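Local structure of Rho-class glutathione S-transferase (Laternula elliptica, 3QAV) at residues 116-119 against 120-124; 158-161 against 162-166; 181-184 against 185-188; 204-207 against 208-211. The protein probably transfers glutathione to electrophilic substrates, as a dimeric cytosolic glutathione S-transferase of a shellfish class. One frame throughout, in Å; residues are numbered along the deposited sequence.

Interaction 1. Residues 116-119 against 120-124; sequences AKVY and QRMFE
M122 reaches back along helix 112-124 and packs one turn away on V118 and Y119. Its CB sits 3.5 Å from Y119 O. CG turns to the preceding turn and comes within 3.3 Å of V118 O. This follows from its first torsion, which sets CG anti to the carbonyl carbon (chi1 -75°). SD touches Y119 CD2 at 3.9 Å and meets the ring obliquely, a Met-aromatic contact. V118 CG1 lies 4.1 Å from the same sulfur. CE goes on to F187 of helix 183-197. F123 lies alongside Y119, with CE1 3.8 Å from Y119 CD2. The phenol OH of Y119 bonds E100 of the second subunit. On another side of the helix the bent chain of K117 lays CD 3.4 Å from R121 NH2. R121 turns its guanidinium edge to E124 and grips OE1 with NE and NH1. The NH1 bond, 2.7 Å, uses the syn lone pair, while NE comes from above the carboxylate plane. E124 OE2 bonds Y168 and forms a salt bridge with R75 of the second subunit. The carboxylate thus probably offsets the like charges of K117 and R121 and ties the helix into the dimer interface.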
ATOM      1  N   ALA A 116       5.470  -9.052  13.226  1.00 27.77           N
ATOM      2  CA  ALA A 116       4.297  -8.193  13.156  1.00 28.21           C
ATOM      3  C   ALA A 116       4.725  -6.723  13.138  1.00 26.62           C
ATOM      4  O   ALA A 116       4.148  -5.907  12.416  1.00 24.98           O
ATOM      5  CB  ALA A 116       3.374  -8.466  14.339  1.00 29.52           C
ATOM      6  N   LYS A 117       5.737  -6.385  13.926  1.00 25.17           N
ATOM      7  CA  LYS A 117       6.215  -5.008  13.956  1.00 26.67           C
ATOM      8  C   LYS A 117       6.930  -4.641  12.651  1.00 24.72           C
ATOM      9  O   LYS A 117       6.856  -3.494  12.212  1.00 26.35           O
ATOM     10  CB  LYS A 117       7.142  -4.781  15.154  1.00 27.35           C
ATOM     11  CG  LYS A 117       7.876  -3.446  15.125  1.00 33.99           C
ATOM     12  CD  LYS A 117       6.919  -2.268  15.058  1.00 35.07           C
ATOM     13  CE  LYS A 117       6.094  -2.165  16.331  1.00 42.72           C
ATOM     14  NZ  LYS A 117       6.983  -2.061  17.523  1.00 43.56           N
ATOM     15  N   VAL A 118       7.618  -5.605  12.034  1.00 21.64           N
ATOM     16  CA  VAL A 118       8.301  -5.349  10.764  1.00 23.67           C
ATOM     17  C   VAL A 118       7.231  -5.039   9.707  1.00 24.03           C
ATOM     18  O   VAL A 118       7.337  -4.052   8.980  1.00 24.59           O
ATOM     19  CB  VAL A 118       9.164  -6.564  10.315  1.00 25.12           C
ATOM     20  CG1 VAL A 118       9.706  -6.338   8.909  1.00 23.99           C
ATOM     21  CG2 VAL A 118      10.339  -6.763  11.293  1.00 24.42           C
ATOM     22  N   TYR A 119       6.199  -5.880   9.637  1.00 23.80           N
ATOM     23  CA  TYR A 119       5.087  -5.670   8.707  1.00 23.37           C
ATOM     24  C   TYR A 119       4.459  -4.299   8.996  1.00 23.28           C
ATOM     25  O   TYR A 119       4.173  -3.535   8.083  1.00 23.19           O
ATOM     26  CB  TYR A 119       4.021  -6.762   8.885  1.00 21.32           C
ATOM     27  CG  TYR A 119       4.344  -8.112   8.254  1.00 22.72           C
ATOM     28  CD1 TYR A 119       4.199  -9.295   8.984  1.00 22.80           C
ATOM     29  CD2 TYR A 119       4.728  -8.211   6.912  1.00 22.57           C
ATOM     30  CE1 TYR A 119       4.425 -10.546   8.397  1.00 22.80           C
ATOM     31  CE2 TYR A 119       4.952  -9.463   6.307  1.00 25.38           C
ATOM     32  CZ  TYR A 119       4.798 -10.621   7.056  1.00 26.52           C
ATOM     33  OH  TYR A 119       5.008 -11.849   6.467  1.00 28.77           O
ATOM     34  N   GLN A 120       4.248  -3.982  10.268  1.00 22.20           N
ATOM     35  CA  GLN A 120       3.664  -2.685  10.613  1.00 24.01           C
ATOM     36  C   GLN A 120       4.470  -1.536   9.996  1.00 22.32           C
ATOM     37  O   GLN A 120       3.911  -0.676   9.306  1.00 23.49           O
ATOM     38  CB  GLN A 120       3.595  -2.503  12.137  1.00 24.68           C
ATOM     39  CG  GLN A 120       3.331  -1.060  12.589  1.00 29.00           C
ATOM     40  CD  GLN A 120       1.927  -0.549  12.260  1.00 31.71           C
ATOM     41  OE1 GLN A 120       1.696   0.666  12.171  1.00 34.15           O
ATOM     42  NE2 GLN A 120       0.983  -1.468  12.099  1.00 32.26           N
ATOM     43  N   ARG A 121       5.777  -1.521  10.237  1.00 22.18           N
ATOM     44  CA  ARG A 121       6.626  -0.456   9.699  1.00 24.80           C
ATOM     45  C   ARG A 121       6.621  -0.423   8.162  1.00 25.31           C
ATOM     46  O   ARG A 121       6.506   0.642   7.569  1.00 24.93           O
ATOM     47  CB  ARG A 121       8.053  -0.604  10.231  1.00 24.86           C
ATOM     48  CG  ARG A 121       8.171  -0.405  11.751  1.00 28.31           C
ATOM     49  CD  ARG A 121       8.057   1.069  12.152  1.00 30.16           C
ATOM     50  NE  ARG A 121       6.700   1.500  12.472  1.00 29.94           N
ATOM     51  CZ  ARG A 121       6.179   1.532  13.697  1.00 28.83           C
ATOM     52  NH1 ARG A 121       4.926   1.948  13.876  1.00 24.60           N
ATOM     53  NH2 ARG A 121       6.903   1.155  14.746  1.00 29.31           N
ATOM     54  N   MET A 122       6.735  -1.588   7.529  1.00 23.59           N
ATOM     55  CA  MET A 122       6.721  -1.679   6.069  1.00 24.77           C
ATOM     56  C   MET A 122       5.554  -0.923   5.430  1.00 24.27           C
ATOM     57  O   MET A 122       5.746   0.008   4.644  1.00 23.24           O
ATOM     58  CB  MET A 122       6.612  -3.142   5.621  1.00 23.19           C
ATOM     59  CG  MET A 122       7.863  -3.966   5.753  1.00 23.86           C
ATOM     60  SD  MET A 122       7.460  -5.720   5.576  1.00 27.75           S
ATOM     61  CE  MET A 122       6.720  -5.745   3.948  1.00 20.68           C
ATOM     62  N   PHE A 123       4.341  -1.347   5.770  1.00 24.74           N
ATOM     63  CA  PHE A 123       3.126  -0.764   5.213  1.00 25.82           C
ATOM     64  C   PHE A 123       2.807   0.650   5.684  1.00 26.41           C
ATOM     65  O   PHE A 123       2.130   1.397   4.987  1.00 29.22           O
ATOM     66  CB  PHE A 123       1.963  -1.735   5.465  1.00 24.47           C
ATOM     67  CG  PHE A 123       2.213  -3.112   4.874  1.00 27.17           C
ATOM     68  CD1 PHE A 123       2.354  -4.230   5.690  1.00 24.77           C
ATOM     69  CD2 PHE A 123       2.387  -3.266   3.500  1.00 25.55           C
ATOM     70  CE1 PHE A 123       2.672  -5.480   5.148  1.00 26.45           C
ATOM     71  CE2 PHE A 123       2.705  -4.506   2.950  1.00 27.45           C
ATOM     72  CZ  PHE A 123       2.849  -5.618   3.775  1.00 25.71           C
ATOM     73  N   GLU A 124       3.311   1.029   6.851  1.00 27.37           N
ATOM     74  CA  GLU A 124       3.078   2.379   7.346  1.00 29.50           C
ATOM     75  C   GLU A 124       3.879   3.392   6.513  1.00 30.68           C
ATOM     76  O   GLU A 124       3.529   4.578   6.458  1.00 31.26           O
ATOM     77  CB  GLU A 124       3.477   2.478   8.821  1.00 26.68           C
ATOM     78  CG  GLU A 124       3.162   3.824   9.470  1.00 26.74           C
ATOM     79  CD  GLU A 124       3.549   3.856  10.937  1.00 27.99           C
ATOM     80  OE1 GLU A 124       3.835   2.779  11.496  1.00 23.84           O
ATOM     81  OE2 GLU A 124       3.554   4.954  11.534  1.00 31.04           O
TER

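Interaction 2. Residues 158-161 against 162-166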
ATOM      1  N   ALA A 158       3.851  17.340   6.861  1.00 41.91           N
ATOM      2  CA  ALA A 158       5.069  16.622   6.511  1.00 40.68           C
ATOM      3  C   ALA A 158       5.910  16.465   7.764  1.00 39.34           C
ATOM      4  O   ALA A 158       6.506  15.412   7.994  1.00 37.77           O
ATOM      5  CB  ALA A 158       5.851  17.386   5.444  1.00 40.04           C
ATOM      6  N   HIS A 159       5.946  17.519   8.577  1.00 38.74           N
ATOM      7  CA  HIS A 159       6.709  17.500   9.816  1.00 37.36           C
ATOM      8  C   HIS A 159       6.121  16.507  10.808  1.00 35.66           C
ATOM      9  O   HIS A 159       6.858  15.834  11.531  1.00 34.64           O
ATOM     10  CB  HIS A 159       6.758  18.904  10.428  1.00 40.32           C
ATOM     11  CG  HIS A 159       7.684  19.842   9.714  1.00 43.34           C
ATOM     12  ND1 HIS A 159       7.735  21.191   9.986  1.00 45.95           N
ATOM     13  CD2 HIS A 159       8.616  19.617   8.758  1.00 45.92           C
ATOM     14  CE1 HIS A 159       8.660  21.758   9.230  1.00 46.27           C
ATOM     15  NE2 HIS A 159       9.210  20.825   8.476  1.00 45.60           N
ATOM     16  N   VAL A 160       4.795  16.406  10.842  1.00 34.21           N
ATOM     17  CA  VAL A 160       4.143  15.469  11.751  1.00 33.73           C
ATOM     18  C   VAL A 160       4.496  14.032  11.369  1.00 31.82           C
ATOM     19  O   VAL A 160       4.888  13.227  12.216  1.00 32.08           O
ATOM     20  CB  VAL A 160       2.611  15.628  11.723  1.00 35.05           C
ATOM     21  CG1 VAL A 160       1.955  14.523  12.543  1.00 32.67           C
ATOM     22  CG2 VAL A 160       2.231  16.991  12.281  1.00 35.75           C
ATOM     23  N   GLU A 161       4.362  13.717  10.089  1.00 30.12           N
ATOM     24  CA  GLU A 161       4.683  12.384   9.600  1.00 28.13           C
ATOM     25  C   GLU A 161       6.116  11.989   9.964  1.00 29.48           C
ATOM     26  O   GLU A 161       6.352  10.918  10.528  1.00 30.59           O
ATOM     27  CB  GLU A 161       4.501  12.340   8.090  1.00 27.93           C
ATOM     28  CG  GLU A 161       4.815  10.997   7.452  1.00 31.04           C
ATOM     29  CD  GLU A 161       3.945   9.860   7.969  1.00 30.55           C
ATOM     30  OE1 GLU A 161       2.721  10.056   8.142  1.00 28.88           O
ATOM     31  OE2 GLU A 161       4.492   8.758   8.184  1.00 29.37           O
ATOM     32  N   LEU A 162       7.073  12.856   9.640  1.00 28.49           N
ATOM     33  CA  LEU A 162       8.476  12.582   9.933  1.00 31.19           C
ATOM     34  C   LEU A 162       8.717  12.369  11.424  1.00 30.03           C
ATOM     35  O   LEU A 162       9.605  11.611  11.812  1.00 28.84           O
ATOM     36  CB  LEU A 162       9.361  13.728   9.413  1.00 33.45           C
ATOM     37  CG  LEU A 162       9.942  13.610   7.997  1.00 35.78           C
ATOM     38  CD1 LEU A 162       8.929  12.984   7.054  1.00 37.82           C
ATOM     39  CD2 LEU A 162      10.363  14.988   7.504  1.00 36.13           C
ATOM     40  N   GLY A 163       7.921  13.040  12.253  1.00 32.00           N
ATOM     41  CA  GLY A 163       8.065  12.905  13.694  1.00 30.61           C
ATOM     42  C   GLY A 163       7.899  11.463  14.135  1.00 31.24           C
ATOM     43  O   GLY A 163       8.636  10.975  14.990  1.00 32.45           O
ATOM     44  N   HIS A 164       6.937  10.772  13.534  1.00 30.65           N
ATOM     45  CA  HIS A 164       6.678   9.376  13.864  1.00 27.24           C
ATOM     46  C   HIS A 164       7.921   8.531  13.662  1.00 27.47           C
ATOM     47  O   HIS A 164       8.340   7.799  14.558  1.00 28.49           O
ATOM     48  CB  HIS A 164       5.548   8.833  12.995  1.00 27.59           C
ATOM     49  CG  HIS A 164       4.208   9.416  13.314  1.00 27.43           C
ATOM     50  ND1 HIS A 164       3.381   9.951  12.349  1.00 30.26           N
ATOM     51  CD2 HIS A 164       3.532   9.512  14.483  1.00 28.50           C
ATOM     52  CE1 HIS A 164       2.254  10.350  12.909  1.00 30.03           C
ATOM     53  NE2 HIS A 164       2.319  10.095  14.204  1.00 29.61           N
ATOM     54  N   TRP A 165       8.520   8.647  12.482  1.00 28.93           N
ATOM     55  CA  TRP A 165       9.710   7.877  12.157  1.00 27.83           C
ATOM     56  C   TRP A 165      10.903   8.290  13.011  1.00 29.42           C
ATOM     57  O   TRP A 165      11.730   7.452  13.380  1.00 26.43           O
ATOM     58  CB  TRP A 165      10.017   8.009  10.661  1.00 28.95           C
ATOM     59  CG  TRP A 165       8.828   7.635   9.820  1.00 27.12           C
ATOM     60  CD1 TRP A 165       7.906   8.482   9.286  1.00 28.16           C
ATOM     61  CD2 TRP A 165       8.375   6.308   9.515  1.00 28.23           C
ATOM     62  NE1 TRP A 165       6.903   7.770   8.672  1.00 28.39           N
ATOM     63  CE2 TRP A 165       7.168   6.433   8.798  1.00 28.44           C
ATOM     64  CE3 TRP A 165       8.873   5.025   9.782  1.00 27.96           C
ATOM     65  CZ2 TRP A 165       6.449   5.324   8.342  1.00 28.63           C
ATOM     66  CZ3 TRP A 165       8.159   3.920   9.328  1.00 27.17           C
ATOM     67  CH2 TRP A 165       6.959   4.079   8.616  1.00 30.10           C
ATOM     68  N   GLU A 166      10.987   9.577  13.335  1.00 30.83           N
ATOM     69  CA  GLU A 166      12.064  10.075  14.191  1.00 31.76           C
ATOM     70  C   GLU A 166      11.963   9.299  15.506  1.00 32.28           C
ATOM     71  O   GLU A 166      12.956   8.766  16.013  1.00 31.15           O
ATOM     72  CB  GLU A 166      11.874  11.574  14.454  1.00 32.50           C
ATOM     73  CG  GLU A 166      12.913  12.228  15.369  1.00 35.43           C
ATOM     74  CD  GLU A 166      14.300  12.308  14.746  1.00 37.50           C
ATOM     75  OE1 GLU A 166      14.394  12.381  13.504  1.00 38.41           O
ATOM     76  OE2 GLU A 166      15.294  12.321  15.502  1.00 37.12           O
TER
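The backbone at 158-166 is one run of helix 148-172, with L162 N bonded to A158 O, but the bonds from H164 N to V160 O and to E161 O are both weak. The main side-chain contact joins E161 and W165, which lie side by side. W165 NE1 donates to E161 OE2 at 2.7 Å, on the anti lone pair, with an angle of 152° at the hydrogen. The carboxylate sits at the indole edge, and the two planes are 45° apart. E161 gets there by a bend at chi2 (60°), after CG leaves anti to the backbone N. OE2 also forms a salt bridge with R75 of the second subunit, while OE1 bonds N131. W165 CD1 lies 3.1 Å from E161 O. H164 places one ring face over V160 O, with ND1 3.6 Å away. L162 lays CD1 3.6 Å from A158 O. A phenylalanine in place of W165 would probably leave E161 OE2 without its indole donor, and the carboxylate less firmly fixed in rotation. The indole also stacks on F188 of helix 183-197. The arrangement is an i to i+4 side-chain bond on a long helix of the all-helical C-terminal domain of the glutathione S-transferase fold.

Interaction 3. Residues 181-184 against 185-188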
ATOM      1  N   PHE A 181      18.604  -4.943  10.440  1.00 32.01           N
ATOM      2  CA  PHE A 181      18.106  -4.561   9.125  1.00 31.43           C
ATOM      3  C   PHE A 181      17.005  -5.576   8.765  1.00 29.31           C
ATOM      4  O   PHE A 181      17.179  -6.776   8.968  1.00 29.26           O
ATOM      5  CB  PHE A 181      19.252  -4.639   8.112  1.00 29.40           C
ATOM      6  CG  PHE A 181      18.829  -4.417   6.690  1.00 32.18           C
ATOM      7  CD1 PHE A 181      18.870  -3.144   6.128  1.00 32.45           C
ATOM      8  CD2 PHE A 181      18.397  -5.489   5.905  1.00 31.55           C
ATOM      9  CE1 PHE A 181      18.487  -2.936   4.797  1.00 34.40           C
ATOM     10  CE2 PHE A 181      18.010  -5.294   4.578  1.00 33.67           C
ATOM     11  CZ  PHE A 181      18.057  -4.014   4.020  1.00 34.84           C
ATOM     12  N   THR A 182      15.875  -5.096   8.250  1.00 27.46           N
ATOM     13  CA  THR A 182      14.769  -5.982   7.883  1.00 25.14           C
ATOM     14  C   THR A 182      14.031  -5.435   6.668  1.00 25.08           C
ATOM     15  O   THR A 182      14.379  -4.376   6.150  1.00 23.63           O
ATOM     16  CB  THR A 182      13.745  -6.121   9.031  1.00 24.76           C
ATOM     17  OG1 THR A 182      13.132  -4.849   9.278  1.00 24.39           O
ATOM     18  CG2 THR A 182      14.429  -6.600  10.307  1.00 24.44           C
ATOM     19  N   MET A 183      13.002  -6.152   6.226  1.00 23.21           N
ATOM     20  CA  MET A 183      12.220  -5.723   5.068  1.00 24.60           C
ATOM     21  C   MET A 183      11.703  -4.300   5.261  1.00 23.21           C
ATOM     22  O   MET A 183      11.549  -3.567   4.295  1.00 24.12           O
ATOM     23  CB  MET A 183      11.030  -6.667   4.834  1.00 22.15           C
ATOM     24  CG  MET A 183      10.289  -6.405   3.522  1.00 23.66           C
ATOM     25  SD  MET A 183      11.317  -6.713   2.061  1.00 26.65           S
ATOM     26  CE  MET A 183      11.214  -8.494   1.939  1.00 19.73           C
ATOM     27  N   ALA A 184      11.440  -3.913   6.508  1.00 23.41           N
ATOM     28  CA  ALA A 184      10.940  -2.570   6.801  1.00 24.52           C
ATOM     29  C   ALA A 184      11.898  -1.482   6.318  1.00 24.48           C
ATOM     30  O   ALA A 184      11.461  -0.432   5.834  1.00 24.22           O
ATOM     31  CB  ALA A 184      10.693  -2.411   8.295  1.00 24.26           C
ATOM     32  N   ASP A 185      13.201  -1.723   6.455  1.00 24.12           N
ATOM     33  CA  ASP A 185      14.187  -0.742   6.013  1.00 23.70           C
ATOM     34  C   ASP A 185      14.241  -0.657   4.492  1.00 23.35           C
ATOM     35  O   ASP A 185      14.592   0.377   3.924  1.00 24.81           O
ATOM     36  CB  ASP A 185      15.561  -1.087   6.576  1.00 23.13           C
ATOM     37  CG  ASP A 185      15.588  -1.005   8.084  1.00 25.35           C
ATOM     38  OD1 ASP A 185      15.545  -2.068   8.743  1.00 22.88           O
ATOM     39  OD2 ASP A 185      15.628   0.133   8.605  1.00 23.80           O
ATOM     40  N   VAL A 186      13.883  -1.751   3.838  1.00 21.74           N
ATOM     41  CA  VAL A 186      13.869  -1.800   2.382  1.00 23.58           C
ATOM     42  C   VAL A 186      12.796  -0.828   1.882  1.00 22.83           C
ATOM     43  O   VAL A 186      12.967  -0.150   0.863  1.00 22.89           O
ATOM     44  CB  VAL A 186      13.517  -3.226   1.892  1.00 24.27           C
ATOM     45  CG1 VAL A 186      13.129  -3.195   0.433  1.00 25.56           C
ATOM     46  CG2 VAL A 186      14.695  -4.156   2.116  1.00 24.16           C
ATOM     47  N   PHE A 187      11.688  -0.769   2.609  1.00 22.65           N
ATOM     48  CA  PHE A 187      10.585   0.108   2.235  1.00 24.13           C
ATOM     49  C   PHE A 187      10.838   1.540   2.674  1.00 22.84           C
ATOM     50  O   PHE A 187      10.544   2.488   1.953  1.00 23.17           O
ATOM     51  CB  PHE A 187       9.275  -0.372   2.887  1.00 25.70           C
ATOM     52  CG  PHE A 187       8.677  -1.600   2.249  1.00 26.32           C
ATOM     53  CD1 PHE A 187       9.431  -2.751   2.068  1.00 26.22           C
ATOM     54  CD2 PHE A 187       7.343  -1.604   1.842  1.00 26.90           C
ATOM     55  CE1 PHE A 187       8.868  -3.891   1.487  1.00 26.52           C
ATOM     56  CE2 PHE A 187       6.772  -2.736   1.264  1.00 27.58           C
ATOM     57  CZ  PHE A 187       7.538  -3.881   1.087  1.00 28.48           C
ATOM     58  N   PHE A 188      11.392   1.689   3.866  1.00 23.55           N
ATOM     59  CA  PHE A 188      11.618   3.012   4.441  1.00 25.02           C
ATOM     60  C   PHE A 188      12.729   3.859   3.840  1.00 25.95           C
ATOM     61  O   PHE A 188      12.491   4.970   3.386  1.00 27.18           O
ATOM     62  CB  PHE A 188      11.861   2.862   5.946  1.00 24.45           C
ATOM     63  CG  PHE A 188      11.992   4.167   6.673  1.00 24.30           C
ATOM     64  CD1 PHE A 188      10.950   5.088   6.668  1.00 23.88           C
ATOM     65  CD2 PHE A 188      13.149   4.467   7.381  1.00 23.17           C
ATOM     66  CE1 PHE A 188      11.060   6.292   7.360  1.00 23.69           C
ATOM     67  CE2 PHE A 188      13.266   5.670   8.076  1.00 20.74           C
ATOM     68  CZ  PHE A 188      12.221   6.579   8.064  1.00 23.09           C
TER
HETATM   69  O   HOH W   1      14.349  -3.074  11.116  1.00 23.98           O
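M183 and F187 form the apolar centre of this helix start, which is closed by a capping box between T182 and D185. The M183 chain leaves with CG anti to the backbone N (chi1 -171°) and then bends twice. CG packs 3.5 Å from F187 CE1. SD stands at the edge of the F187 ring, 5.1 Å from its centroid, a Met-aromatic contact. The same sulfur lies 4.1 Å from V186 CB. S91, which binds glutathione, is near the F187 side chain. Farther out, F181 brings CZ to V186 CG2 and slides past D185, its CE1 3.9 Å from D185 CB. Its ring plane is turned 18° from the D185 carboxylate.

At the polar edge T182 is the N-cap of helix 183-197. Its OG1 accepts a weak bond from A184 N. D185 answers from the first turn: T182 N donates to D185 OD1 at 3.1 Å, on the anti lone pair. D185 N bonds in turn to T182 O, from above the carbonyl plane. The other oxygen, OD2, bonds Y212 OH and V176 N. Such an N-capping box is a known feature of this helix in glutathione S-transferases. With an alanine in place of D185, T182 N is likely to lose its acceptor, Y212 and V176 theirs, and the helix start to be less firmly fixed. One water links the pair, accepting from T182 OG1 and donating to D185 OD1, each at 2.8 Å.

Interaction 4. Residues 204-207 against 208-211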
ATOM      1  N   ASP A 204      19.830  18.627  12.027  1.00 42.63           N
ATOM      2  CA  ASP A 204      19.418  19.111  13.337  1.00 43.39           C
ATOM      3  C   ASP A 204      17.937  18.977  13.689  1.00 42.44           C
ATOM      4  O   ASP A 204      17.591  18.837  14.861  1.00 41.86           O
ATOM      5  CB  ASP A 204      19.874  20.562  13.496  1.00 45.86           C
ATOM      6  CG  ASP A 204      21.379  20.704  13.363  1.00 46.92           C
ATOM      7  OD1 ASP A 204      22.106  20.132  14.199  1.00 48.21           O
ATOM      8  OD2 ASP A 204      21.838  21.377  12.418  1.00 49.96           O
ATOM      9  N   SER A 205      17.064  19.011  12.689  1.00 41.68           N
ATOM     10  CA  SER A 205      15.635  18.887  12.942  1.00 42.09           C
ATOM     11  C   SER A 205      15.212  17.441  13.229  1.00 41.56           C
ATOM     12  O   SER A 205      14.361  17.196  14.082  1.00 39.69           O
ATOM     13  CB  SER A 205      14.842  19.448  11.756  1.00 45.24           C
ATOM     14  OG  SER A 205      15.290  18.895  10.527  1.00 50.79           O
ATOM     15  N   TYR A 206      15.820  16.490  12.520  1.00 40.59           N
ATOM     16  CA  TYR A 206      15.520  15.066  12.686  1.00 38.71           C
ATOM     17  C   TYR A 206      16.825  14.285  12.764  1.00 38.64           C
ATOM     18  O   TYR A 206      17.159  13.513  11.860  1.00 38.09           O
ATOM     19  CB  TYR A 206      14.702  14.558  11.501  1.00 37.44           C
ATOM     20  CG  TYR A 206      13.328  15.167  11.415  1.00 37.48           C
ATOM     21  CD1 TYR A 206      12.328  14.802  12.311  1.00 36.40           C
ATOM     22  CD2 TYR A 206      13.031  16.118  10.443  1.00 37.39           C
ATOM     23  CE1 TYR A 206      11.061  15.370  12.244  1.00 37.07           C
ATOM     24  CE2 TYR A 206      11.767  16.692  10.367  1.00 38.78           C
ATOM     25  CZ  TYR A 206      10.789  16.312  11.271  1.00 36.97           C
ATOM     26  OH  TYR A 206       9.540  16.877  11.199  1.00 39.36           O
ATOM     27  N   PRO A 207      17.575  14.467  13.858  1.00 38.30           N
ATOM     28  CA  PRO A 207      18.860  13.795  14.076  1.00 36.97           C
ATOM     29  C   PRO A 207      18.897  12.271  13.941  1.00 35.03           C
ATOM     30  O   PRO A 207      19.869  11.727  13.416  1.00 36.13           O
ATOM     31  CB  PRO A 207      19.269  14.277  15.472  1.00 36.59           C
ATOM     32  CG  PRO A 207      17.948  14.572  16.134  1.00 37.29           C
ATOM     33  CD  PRO A 207      17.189  15.260  15.037  1.00 37.91           C
ATOM     34  N   ASN A 208      17.858  11.579  14.399  1.00 33.90           N
ATOM     35  CA  ASN A 208      17.858  10.116  14.311  1.00 30.66           C
ATOM     36  C   ASN A 208      17.645   9.621  12.892  1.00 28.88           C
ATOM     37  O   ASN A 208      18.224   8.614  12.488  1.00 27.55           O
ATOM     38  CB  ASN A 208      16.807   9.508  15.238  1.00 30.27           C
ATOM     39  CG  ASN A 208      17.082   9.803  16.692  1.00 32.14           C
ATOM     40  OD1 ASN A 208      16.473  10.693  17.281  1.00 37.78           O
ATOM     41  ND2 ASN A 208      18.017   9.072  17.278  1.00 31.42           N
ATOM     42  N   ILE A 209      16.812  10.324  12.138  1.00 27.51           N
ATOM     43  CA  ILE A 209      16.572   9.934  10.759  1.00 28.67           C
ATOM     44  C   ILE A 209      17.855  10.196   9.982  1.00 30.50           C
ATOM     45  O   ILE A 209      18.270   9.374   9.169  1.00 32.39           O
ATOM     46  CB  ILE A 209      15.414  10.731  10.133  1.00 26.87           C
ATOM     47  CG1 ILE A 209      14.099  10.362  10.837  1.00 24.57           C
ATOM     48  CG2 ILE A 209      15.347  10.460   8.635  1.00 26.85           C
ATOM     49  CD1 ILE A 209      12.858  10.980  10.227  1.00 20.15           C
ATOM     50  N   PHE A 210      18.485  11.338  10.254  1.00 31.97           N
ATOM     51  CA  PHE A 210      19.733  11.711   9.596  1.00 31.44           C
ATOM     52  C   PHE A 210      20.815  10.675   9.883  1.00 31.14           C
ATOM     53  O   PHE A 210      21.543  10.260   8.985  1.00 34.03           O
ATOM     54  CB  PHE A 210      20.192  13.086  10.080  1.00 32.76           C
ATOM     55  CG  PHE A 210      21.452  13.576   9.422  1.00 33.13           C
ATOM     56  CD1 PHE A 210      22.642  13.662  10.141  1.00 33.07           C
ATOM     57  CD2 PHE A 210      21.441  13.985   8.087  1.00 34.04           C
ATOM     58  CE1 PHE A 210      23.805  14.151   9.543  1.00 28.28           C
ATOM     59  CE2 PHE A 210      22.598  14.476   7.482  1.00 32.25           C
ATOM     60  CZ  PHE A 210      23.782  14.560   8.214  1.00 30.27           C
ATOM     61  N   LYS A 211      20.911  10.264  11.142  1.00 29.98           N
ATOM     62  CA  LYS A 211      21.884   9.265  11.563  1.00 31.24           C
ATOM     63  C   LYS A 211      21.581   7.945  10.852  1.00 32.06           C
ATOM     64  O   LYS A 211      22.490   7.226  10.422  1.00 30.68           O
ATOM     65  CB  LYS A 211      21.798   9.088  13.081  1.00 32.89           C
ATOM     66  CG  LYS A 211      22.657   7.985  13.662  1.00 35.75           C
ATOM     67  CD  LYS A 211      22.479   7.931  15.177  1.00 36.72           C
ATOM     68  CE  LYS A 211      23.315   6.829  15.803  1.00 41.42           C
ATOM     69  NZ  LYS A 211      23.190   6.809  17.287  1.00 42.77           N
TER
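This is a local contact at the start of helix 207-217, where the loop after helix 183-197 turns into the helix. Y206 holds the N-cap position and P207 begins the first turn. The contact is mainly backbone. F210 N donates to Y206 O at 3.0 Å, with an angle of 164° at the hydrogen. K211 N donates to P207 O at 2.9 Å. Side-chain packing is slight: Y206 CB lies 4.1 Å from I209 CB, and I209 CD1 stands obliquely off the Y206 ring. F210 CB approaches the carbonyl oxygen Y206 O at 3.5 Å, and K211 CB approaches P207 O at 3.3 Å. The Y206 ring swings away from the helix start because CG is anti to the carbonyl carbon (chi1 -66°). It packs on L162 of helix 148-172, and its OH bonds H159 O there. P207 lacks an N-H, which costs little in the first turn of a helix, where no earlier carbonyl of the helix is waiting for one. E166 of helix 148-172 accepts from N208 N and, weakly, from I209 N. The carboxylate at these N-H groups would probably be favoured by the positive end of the helix dipole.

Overall arrangement
Interactions 1, 2 and 3 lie on three helices that pack together. Interaction 1 packs on interaction 3, with R121 CB 3.7 Å from A184 CB, and their centres are 9 Å apart. W165 of interaction 2 touches both: its CH2 lies 3.6 Å from R121 O, and its CD2 lies 3.4 Å from F188 CE1. Interaction 4 joins this group through interaction 2, where N208 N is 2.9 Å from E166 OE2. It does not touch interactions 1 or 3. Interactions 1 and 2 both reach R75 of the second subunit. S91 of the glutathione site, which holds no ligand in this chain, is about 9 Å from M122 and about 6 Å from F187, side chain to side chain. Interactions 2 and 4 lie away from it.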